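Local atomic coordinates of BCL2-like 10 (Danio rerio, PDB entry 6FBX), a protein that acts as a pro-survival member of the Bcl-2 family that binds the BH3 segment of Bad and thereby probably restrains apoptosis. Residues A17-S22 against E34-M39; S93-T98 against E120-Y125; G99-E104 against R116-T121. All blocks are in the same frame, centred on the assembly; numbering follows the deposited sequence. Where two conformers were deposited one is given.

Contact 1 of 3, residues A17-S22 against E34-M39; sequences AEDYIS and ESAEAM
Asp19 and Ala36 mark the nearest backbone approach of the two helical segments, their CA atoms standing 6.9 Å apart. Each segment closes its own helical bonds, for example Met39 N to Ser35 O, and no hydrogen bond passes between them. Packing alone joins them, side chain on side chain at one point and ring on backbone carbonyl at the other, modest in extent at 147 Å² summed over both sides, and all four touching residues are buried.

Two separate touches make it up. At the first, Asp19 OD2 lies 3.5 Å from Ala36 CB, a carboxylate oxygen resting against a methyl. The torsion that allows this places Asp19 CG anti to the backbone N (chi1 174°), which swings the carboxylate out from its helix. Its other oxygen, OD1, forms a salt bridge with Arg40, one turn further along the second helix, so the acid is tied by charge to the helix whose methyl it touches. At the second, Tyr20 CE1 comes within 4.1 Å of Met39 O, which meets the ring obliquely.

The pair joins helix 2-24 to the start of helix 34-49 in the all-helical Bcl-2 fold, where Ser33, just before the helix, bonds through OG to Ala36 N. Met39 also packs on Trp140 and Phe143 of helix 139-146 and on Phe95 of helix 88-107, while Ala17 and Ile21 lean on Ala119 of helix 112-129.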
loop_
_atom_site.group_PDB
_atom_site.type_symbol
_atom_site.label_atom_id
_atom_site.label_comp_id
_atom_site.label_asym_id
_atom_site.label_seq_id
_atom_site.Cartn_x
_atom_site.Cartn_y
_atom_site.Cartn_z
ATOM N N ALA A 17 0.301 -7.596 -2.566
ATOM C CA ALA A 17 1.046 -6.955 -1.487
ATOM C C ALA A 17 2.259 -7.783 -1.086
ATOM O O ALA A 17 3.345 -7.237 -0.857
ATOM C CB ALA A 17 0.132 -6.734 -0.283
ATOM N N GLU A 18 2.099 -9.105 -0.988
ATOM C CA GLU A 18 3.233 -9.949 -0.632
ATOM C C GLU A 18 4.346 -9.836 -1.665
ATOM O O GLU A 18 5.530 -9.797 -1.311
ATOM C CB GLU A 18 2.785 -11.402 -0.484
ATOM C CG GLU A 18 2.032 -11.683 0.801
ATOM C CD GLU A 18 1.796 -13.164 1.020
ATOM O OE1 GLU A 18 1.372 -13.851 0.068
ATOM O OE2 GLU A 18 2.051 -13.641 2.143
ATOM N N ASP A 19 3.987 -9.777 -2.949
ATOM C CA ASP A 19 5.008 -9.674 -3.986
ATOM C C ASP A 19 5.756 -8.352 -3.891
ATOM O O ASP A 19 6.992 -8.321 -3.961
ATOM C CB ASP A 19 4.389 -9.821 -5.374
ATOM C CG ASP A 19 5.398 -9.576 -6.476
ATOM O OD1 ASP A 19 6.210 -10.483 -6.749
ATOM O OD2 ASP A 19 5.399 -8.464 -7.044
ATOM N N TYR A 20 5.028 -7.241 -3.751
ATOM C CA TYR A 20 5.701 -5.950 -3.699
ATOM C C TYR A 20 6.594 -5.855 -2.472
ATOM O O TYR A 20 7.727 -5.368 -2.554
ATOM C CB TYR A 20 4.697 -4.796 -3.702
ATOM C CG TYR A 20 5.417 -3.479 -3.809
ATOM C CD1 TYR A 20 6.128 -3.163 -4.960
ATOM C CD2 TYR A 20 5.445 -2.576 -2.751
ATOM C CE1 TYR A 20 6.824 -1.979 -5.069
ATOM C CE2 TYR A 20 6.132 -1.375 -2.857
ATOM C CZ TYR A 20 6.826 -1.091 -4.017
ATOM O OH TYR A 20 7.526 0.087 -4.137
ATOM N N ILE A 21 6.105 -6.324 -1.324
ATOM C CA ILE A 21 6.908 -6.286 -0.105
ATOM C C ILE A 21 8.170 -7.127 -0.266
ATOM O O ILE A 21 9.267 -6.709 0.130
ATOM C CB ILE A 21 6.049 -6.736 1.092
ATOM C CG1 ILE A 21 5.064 -5.622 1.452
ATOM C CG2 ILE A 21 6.917 -7.088 2.293
ATOM C CD1 ILE A 21 3.971 -6.041 2.411
ATOM N N SER A 22 8.044 -8.323 -0.848
ATOM C CA SER A 22 9.227 -9.139 -1.112
ATOM C C SER A 22 10.177 -8.424 -2.063
ATOM O O SER A 22 11.398 -8.433 -1.867
ATOM C CB SER A 22 8.817 -10.493 -1.692
ATOM O OG SER A 22 7.953 -11.193 -0.816
ATOM N N GLU A 34 0.637 -9.875 -14.246
ATOM C CA GLU A 34 0.701 -8.582 -14.917
ATOM C C GLU A 34 0.474 -7.443 -13.928
ATOM O O GLU A 34 1.127 -6.395 -14.013
ATOM C CB GLU A 34 -0.329 -8.532 -16.046
ATOM C CG GLU A 34 -0.158 -7.363 -16.998
ATOM C CD GLU A 34 -1.351 -7.181 -17.917
ATOM O OE1 GLU A 34 -2.195 -8.100 -17.988
ATOM O OE2 GLU A 34 -1.448 -6.118 -18.565
ATOM N N SER A 35 -0.443 -7.634 -12.977
ATOM C CA SER A 35 -0.695 -6.605 -11.971
ATOM C C SER A 35 0.511 -6.407 -11.065
ATOM O O SER A 35 0.813 -5.276 -10.666
ATOM C CB SER A 35 -1.936 -6.965 -11.152
ATOM O OG SER A 35 -1.834 -8.270 -10.613
ATOM N N ALA A 36 1.217 -7.490 -10.734
ATOM C CA ALA A 36 2.432 -7.363 -9.938
ATOM C C ALA A 36 3.500 -6.586 -10.691
ATOM O O ALA A 36 4.164 -5.714 -10.118
ATOM C CB ALA A 36 2.950 -8.746 -9.549
ATOM N N GLU A 37 3.685 -6.883 -11.980
ATOM C CA GLU A 37 4.631 -6.111 -12.778
ATOM C C GLU A 37 4.268 -4.632 -12.767
ATOM O O GLU A 37 5.145 -3.769 -12.637
ATOM C CB GLU A 37 4.672 -6.642 -14.212
ATOM C CG GLU A 37 5.705 -5.950 -15.088
ATOM C CD GLU A 37 5.919 -6.656 -16.414
ATOM O OE1 GLU A 37 6.788 -6.209 -17.191
ATOM O OE2 GLU A 37 5.223 -7.660 -16.676
ATOM N N ALA A 38 2.975 -4.323 -12.875
ATOM C CA ALA A 38 2.541 -2.930 -12.885
ATOM C C ALA A 38 2.771 -2.264 -11.535
ATOM O O ALA A 38 3.263 -1.131 -11.472
ATOM C CB ALA A 38 1.068 -2.845 -13.276
ATOM N N MET A 39 2.417 -2.944 -10.443
ATOM C CA MET A 39 2.572 -2.334 -9.124
ATOM C C MET A 39 4.041 -2.126 -8.785
ATOM O O MET A 39 4.411 -1.090 -8.219
ATOM C CB MET A 39 1.898 -3.193 -8.055
ATOM C CG MET A 39 1.989 -2.604 -6.651
ATOM S SD MET A 39 1.191 -0.996 -6.502
ATOM C CE MET A 39 -0.529 -1.480 -6.400
#

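Contact 2 of 3, residues S93-T98 against E120-Y125; sequences SIFTFT and ETIADY
Ile122 projects toward Ile94, Phe95 and Thr98, and its side chain can be followed outward as two branches from CB. The short branch, CG2, meets the ring of Phe95 at an oblique angle, 3.8 Å from CE2 and only slightly farther from CZ. The long branch begins at CG1, beside the backbone N (chi1 -69°), and passes 3.9 Å from Ile94 CG2; these two isoleucines slide past each other in opposite directions. At its end, CD1 meets Thr98 tip to tip, 3.4 Å from OG1 and 3.7 Å from both CB and CG2.

That hydroxyl faces a methyl on one side, yet its proton has a definite acceptor: Thr98 OG1 donates to Ile94 O over 2.8 Å, tilted 31° from the carbonyl plane. Thr98 N reaches the same oxygen from the opposite face, so Ile94 O is gripped twice and the threonine's rotation is fixed. An alanine in place of Thr98 lacks OG1 and CG2, which would probably open a gap at Ile122 CD1 and leave Ile94 O with only the backbone donor of the two described.

The segment axes approach to 11.4 Å and run antiparallel, with 165° between their directions. A buried helix 88-107 paired in this sense with helix 112-129 is the central helical hairpin of the Bcl-2 fold.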
loop_
_atom_site.group_PDB
_atom_site.type_symbol
_atom_site.label_atom_id
_atom_site.label_comp_id
_atom_site.label_asym_id
_atom_site.label_seq_id
_atom_site.Cartn_x
_atom_site.Cartn_y
_atom_site.Cartn_z
ATOM N N SER A 93 0.164 4.725 -3.337
ATOM C CA SER A 93 0.891 5.290 -2.204
ATOM C C SER A 93 0.851 4.366 -0.998
ATOM O O SER A 93 1.825 4.300 -0.239
ATOM C CB SER A 93 0.334 6.666 -1.842
ATOM O OG SER A 93 -0.846 6.576 -1.066
ATOM N N ILE A 94 -0.256 3.643 -0.803
ATOM C CA ILE A 94 -0.329 2.682 0.296
ATOM C C ILE A 94 0.722 1.595 0.107
ATOM O O ILE A 94 1.444 1.232 1.045
ATOM C CB ILE A 94 -1.750 2.092 0.402
ATOM C CG1 ILE A 94 -2.722 3.171 0.890
ATOM C CG2 ILE A 94 -1.759 0.872 1.330
ATOM C CD1 ILE A 94 -4.187 2.749 0.914
ATOM N N PHE A 95 0.833 1.069 -1.120
ATOM C CA PHE A 95 1.848 0.062 -1.411
ATOM C C PHE A 95 3.252 0.635 -1.261
ATOM O O PHE A 95 4.126 -0.000 -0.659
ATOM C CB PHE A 95 1.643 -0.504 -2.822
ATOM C CG PHE A 95 0.620 -1.603 -2.892
ATOM C CD1 PHE A 95 1.005 -2.910 -3.146
ATOM C CD2 PHE A 95 -0.721 -1.335 -2.695
ATOM C CE1 PHE A 95 0.073 -3.924 -3.208
ATOM C CE2 PHE A 95 -1.662 -2.350 -2.756
ATOM C CZ PHE A 95 -1.263 -3.644 -3.011
ATOM N N THR A 96 3.490 1.838 -1.795
ATOM C CA THR A 96 4.807 2.455 -1.670
ATOM C C THR A 96 5.195 2.612 -0.207
ATOM O O THR A 96 6.296 2.232 0.204
ATOM C CB THR A 96 4.826 3.819 -2.360
ATOM O OG1 THR A 96 4.431 3.676 -3.730
ATOM C CG2 THR A 96 6.221 4.430 -2.292
ATOM N N PHE A 97 4.296 3.187 0.592
ATOM C CA PHE A 97 4.589 3.412 2.002
ATOM C C PHE A 97 4.856 2.099 2.725
ATOM O O PHE A 97 5.796 2.002 3.522
ATOM C CB PHE A 97 3.426 4.161 2.651
ATOM C CG PHE A 97 3.643 4.472 4.098
ATOM C CD1 PHE A 97 4.754 5.181 4.505
ATOM C CD2 PHE A 97 2.722 4.071 5.052
ATOM C CE1 PHE A 97 4.958 5.471 5.839
ATOM C CE2 PHE A 97 2.920 4.362 6.390
ATOM C CZ PHE A 97 4.037 5.064 6.781
ATOM N N THR A 98 4.046 1.075 2.458
ATOM C CA THR A 98 4.219 -0.198 3.152
ATOM C C THR A 98 5.516 -0.879 2.735
ATOM O O THR A 98 6.169 -1.538 3.551
ATOM C CB THR A 98 3.018 -1.103 2.887
ATOM O OG1 THR A 98 1.822 -0.435 3.308
ATOM C CG2 THR A 98 3.147 -2.411 3.651
ATOM N N GLU A 120 -1.269 -8.473 4.968
ATOM C CA GLU A 120 -2.631 -8.857 5.318
ATOM C C GLU A 120 -3.476 -7.640 5.667
ATOM O O GLU A 120 -4.677 -7.617 5.377
ATOM C CB GLU A 120 -2.608 -9.843 6.486
ATOM C CG GLU A 120 -1.969 -11.177 6.143
ATOM C CD GLU A 120 -1.872 -12.106 7.335
ATOM O OE1 GLU A 120 -2.335 -13.261 7.226
ATOM O OE2 GLU A 120 -1.339 -11.682 8.382
ATOM N N THR A 121 -2.871 -6.622 6.282
ATOM C CA THR A 121 -3.609 -5.404 6.602
ATOM C C THR A 121 -4.072 -4.692 5.336
ATOM O O THR A 121 -5.225 -4.251 5.251
ATOM C CB THR A 121 -2.740 -4.485 7.460
ATOM O OG1 THR A 121 -2.430 -5.151 8.690
ATOM C CG2 THR A 121 -3.455 -3.177 7.767
ATOM N N ILE A 122 -3.191 -4.573 4.340
ATOM C CA ILE A 122 -3.596 -3.999 3.057
ATOM C C ILE A 122 -4.711 -4.832 2.442
ATOM O O ILE A 122 -5.721 -4.301 1.967
ATOM C CB ILE A 122 -2.391 -3.894 2.104
ATOM C CG1 ILE A 122 -1.403 -2.832 2.593
ATOM C CG2 ILE A 122 -2.857 -3.566 0.679
ATOM C CD1 ILE A 122 -0.092 -2.817 1.824
ATOM N N ALA A 123 -4.532 -6.154 2.429
ATOM C CA ALA A 123 -5.512 -7.037 1.806
ATOM C C ALA A 123 -6.874 -6.915 2.480
ATOM O O ALA A 123 -7.906 -6.832 1.806
ATOM C CB ALA A 123 -5.012 -8.482 1.854
ATOM N N ASP A 124 -6.901 -6.913 3.814
ATOM C CA ASP A 124 -8.177 -6.806 4.517
ATOM C C ASP A 124 -8.856 -5.474 4.225
ATOM O O ASP A 124 -10.081 -5.414 4.061
ATOM C CB ASP A 124 -7.976 -6.975 6.024
ATOM C CG ASP A 124 -7.697 -8.413 6.423
ATOM O OD1 ASP A 124 -7.088 -8.629 7.492
ATOM O OD2 ASP A 124 -8.078 -9.329 5.664
ATOM N N TYR A 125 -8.077 -4.396 4.145
ATOM C CA TYR A 125 -8.660 -3.071 3.978
ATOM C C TYR A 125 -9.232 -2.890 2.576
ATOM O O TYR A 125 -10.399 -2.513 2.413
ATOM C CB TYR A 125 -7.613 -1.997 4.274
ATOM C CG TYR A 125 -8.163 -0.597 4.185
ATOM C CD1 TYR A 125 -7.797 0.252 3.150
ATOM C CD2 TYR A 125 -9.069 -0.131 5.128
ATOM C CE1 TYR A 125 -8.305 1.533 3.065
ATOM C CE2 TYR A 125 -9.586 1.146 5.050
ATOM C CZ TYR A 125 -9.201 1.973 4.017
ATOM O OH TYR A 125 -9.716 3.246 3.940
#

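Contact 3 of 3, residues G99-E104 against R116-T121; sequences GVLASE and RRLAET
Leu101 and Leu118 make the principal touch between these segments of helix 88-107 and helix 112-129, which form the central helical hairpin of the Bcl-2 fold; this contact lies nearer the connecting turn. Leu118 CD2 approaches Leu101 CG to 4.2 Å, and the two side chains cross at about a right angle, so that a single methyl of one lies against the branch point of the other. The same CD2 is 4.5 Å from Ala102 N and 4.8 Å from Ala102 CB, which places it beside the first helix's backbone as well as its side chains. Leu118 CG lies anti to its own carbonyl carbon (chi1 -83°), and the second torsion then carries CD2 to Leu101.

Evidence that the packing is light comes from the size of the interface, 83 Å² summed over both sides, and from the leucines' approach being no closer than the distance just given. The nearest CA atoms are those of Ala102 and Leu118, 7.9 Å apart. No hydrogen bond crosses; the touching residues are all buried and the contact between them is apolar.

A second shell surrounds the pair. Leu101 also packs on Phe61 and Leu62 of helix 51-65, Ala102 on Ile21 of helix 2-24, and Leu118 on Ser70 of helix 69-80 and on Leu105 of its partner helix. Three further helices thus border the cluster of Leu101, Ala102 and Leu118.

Further out, within helix 112-129, the carbonyl just before Leu118 is held by two donors from Thr121. Thr121 N reaches Arg117 O at 3.0 Å. From the opposite face of that carbonyl comes the hydroxyl, Thr121 OG1 donating to Arg117 O over 2.9 Å, at a C=O...donor angle of 142° and tilted 34° from the plane.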
loop_
_atom_site.group_PDB
_atom_site.type_symbol
_atom_site.label_atom_id
_atom_site.label_comp_id
_atom_site.label_asym_id
_atom_site.label_seq_id
_atom_site.Cartn_x
_atom_site.Cartn_y
_atom_site.Cartn_z
ATOM N N GLY A 99 5.907 -0.728 1.470
ATOM C CA GLY A 99 7.186 -1.257 1.029
ATOM C C GLY A 99 8.361 -0.623 1.747
ATOM O O GLY A 99 9.317 -1.307 2.118
ATOM N N VAL A 100 8.316 0.698 1.940
ATOM C CA VAL A 100 9.378 1.371 2.684
ATOM C C VAL A 100 9.332 0.956 4.147
ATOM O O VAL A 100 10.371 0.717 4.775
ATOM C CB VAL A 100 9.257 2.898 2.524
ATOM C CG1 VAL A 100 10.309 3.614 3.365
ATOM C CG2 VAL A 100 9.394 3.293 1.063
ATOM N N LEU A 101 8.128 0.873 4.711
ATOM C CA LEU A 101 7.955 0.409 6.082
ATOM C C LEU A 101 8.578 -0.968 6.269
ATOM O O LEU A 101 9.342 -1.199 7.212
ATOM C CB LEU A 101 6.460 0.382 6.401
ATOM C CG LEU A 101 5.904 0.605 7.799
ATOM C CD1 LEU A 101 6.668 1.659 8.580
ATOM C CD2 LEU A 101 4.443 1.001 7.647
ATOM N N ALA A 102 8.260 -1.897 5.365
ATOM C CA ALA A 102 8.794 -3.250 5.462
ATOM C C ALA A 102 10.316 -3.248 5.390
ATOM O O ALA A 102 10.982 -3.954 6.155
ATOM C CB ALA A 102 8.203 -4.118 4.352
ATOM N N SER A 103 10.882 -2.460 4.474
ATOM C CA SER A 103 12.336 -2.399 4.348
ATOM C C SER A 103 12.972 -1.827 5.608
ATOM O O SER A 103 14.049 -2.272 6.026
ATOM C CB SER A 103 12.721 -1.559 3.130
ATOM O OG SER A 103 12.135 -2.080 1.950
ATOM N N GLU A 104 12.325 -0.837 6.225
ATOM C CA GLU A 104 12.865 -0.251 7.448
ATOM C C GLU A 104 12.815 -1.250 8.599
ATOM O O GLU A 104 13.761 -1.343 9.389
ATOM C CB GLU A 104 12.097 1.027 7.797
ATOM C CG GLU A 104 12.531 1.708 9.088
ATOM C CD GLU A 104 13.902 2.343 8.991
ATOM O OE1 GLU A 104 14.307 2.714 7.870
ATOM O OE2 GLU A 104 14.572 2.479 10.039
ATOM N N ARG A 116 4.542 -9.877 6.587
ATOM C CA ARG A 116 3.297 -10.557 6.244
ATOM C C ARG A 116 2.095 -9.859 6.867
ATOM O O ARG A 116 1.049 -9.716 6.222
ATOM C CB ARG A 116 3.369 -12.018 6.695
ATOM C CG ARG A 116 2.095 -12.832 6.483
ATOM C CD ARG A 116 2.100 -13.564 5.154
ATOM N NE ARG A 116 0.865 -14.318 4.956
ATOM C CZ ARG A 116 0.687 -15.238 4.012
ATOM N NH1 ARG A 116 1.667 -15.532 3.168
ATOM N NH2 ARG A 116 -0.476 -15.867 3.912
ATOM N N ARG A 117 2.221 -9.424 8.124
ATOM C CA ARG A 117 1.107 -8.753 8.786
ATOM C C ARG A 117 0.711 -7.483 8.044
ATOM O O ARG A 117 -0.478 -7.173 7.919
ATOM C CB ARG A 117 1.472 -8.432 10.235
ATOM C CG ARG A 117 1.870 -9.646 11.060
ATOM C CD ARG A 117 2.435 -9.233 12.411
ATOM N NE ARG A 117 1.391 -9.015 13.412
ATOM C CZ ARG A 117 1.052 -9.885 14.364
ATOM N NH1 ARG A 117 1.671 -11.055 14.472
ATOM N NH2 ARG A 117 0.088 -9.580 15.220
ATOM N N LEU A 118 1.693 -6.729 7.547
ATOM C CA LEU A 118 1.372 -5.526 6.786
ATOM C C LEU A 118 0.658 -5.877 5.487
ATOM O O LEU A 118 -0.288 -5.192 5.087
ATOM C CB LEU A 118 2.640 -4.723 6.506
ATOM C CG LEU A 118 3.110 -3.793 7.633
ATOM C CD1 LEU A 118 3.051 -4.465 8.992
ATOM C CD2 LEU A 118 4.518 -3.295 7.344
ATOM N N ALA A 119 1.095 -6.944 4.818
ATOM C CA ALA A 119 0.423 -7.377 3.597
ATOM C C ALA A 119 -1.028 -7.750 3.874
ATOM O O ALA A 119 -1.931 -7.394 3.105
ATOM C CB ALA A 119 1.167 -8.563 2.981
ATOM N N GLU A 120 -1.269 -8.473 4.968
ATOM C CA GLU A 120 -2.631 -8.857 5.318
ATOM C C GLU A 120 -3.476 -7.640 5.667
ATOM O O GLU A 120 -4.677 -7.617 5.377
ATOM C CB GLU A 120 -2.608 -9.843 6.486
ATOM C CG GLU A 120 -1.969 -11.177 6.143
ATOM C CD GLU A 120 -1.872 -12.106 7.335
ATOM O OE1 GLU A 120 -2.335 -13.261 7.226
ATOM O OE2 GLU A 120 -1.339 -11.682 8.382
ATOM N N THR A 121 -2.871 -6.622 6.282
ATOM C CA THR A 121 -3.609 -5.404 6.602
ATOM C C THR A 121 -4.072 -4.692 5.336
ATOM O O THR A 121 -5.225 -4.251 5.251
ATOM C CB THR A 121 -2.740 -4.485 7.460
ATOM O OG1 THR A 121 -2.430 -5.151 8.690
ATOM C CG2 THR A 121 -3.455 -3.177 7.767
#

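Overall arrangement
Contacts 2 and 3 are successive levels of one helix pair, their centres 7 Å apart; they share Glu120 and Thr121, and Thr98 CG2 lies 3.7 Å from Leu118 CB. Contact 1, centred about 11 Å from contact 2 and 13 Å from contact 3, brings two more helices against that pair. Its Tyr20 CE2 stands 3.3 Å from Phe95 O, and Met39 CG is 3.7 Å from Phe95 CD1. Toward contact 3, Ile21 CG2 packs 3.8 Å from Ala102 CB. The bound Bad BH3 peptide meets contact 2's segment 93-98, where Ser93 and Phe97 pack on its apolar side chains. Helix 88-107 therefore joins the interior to the ligand site.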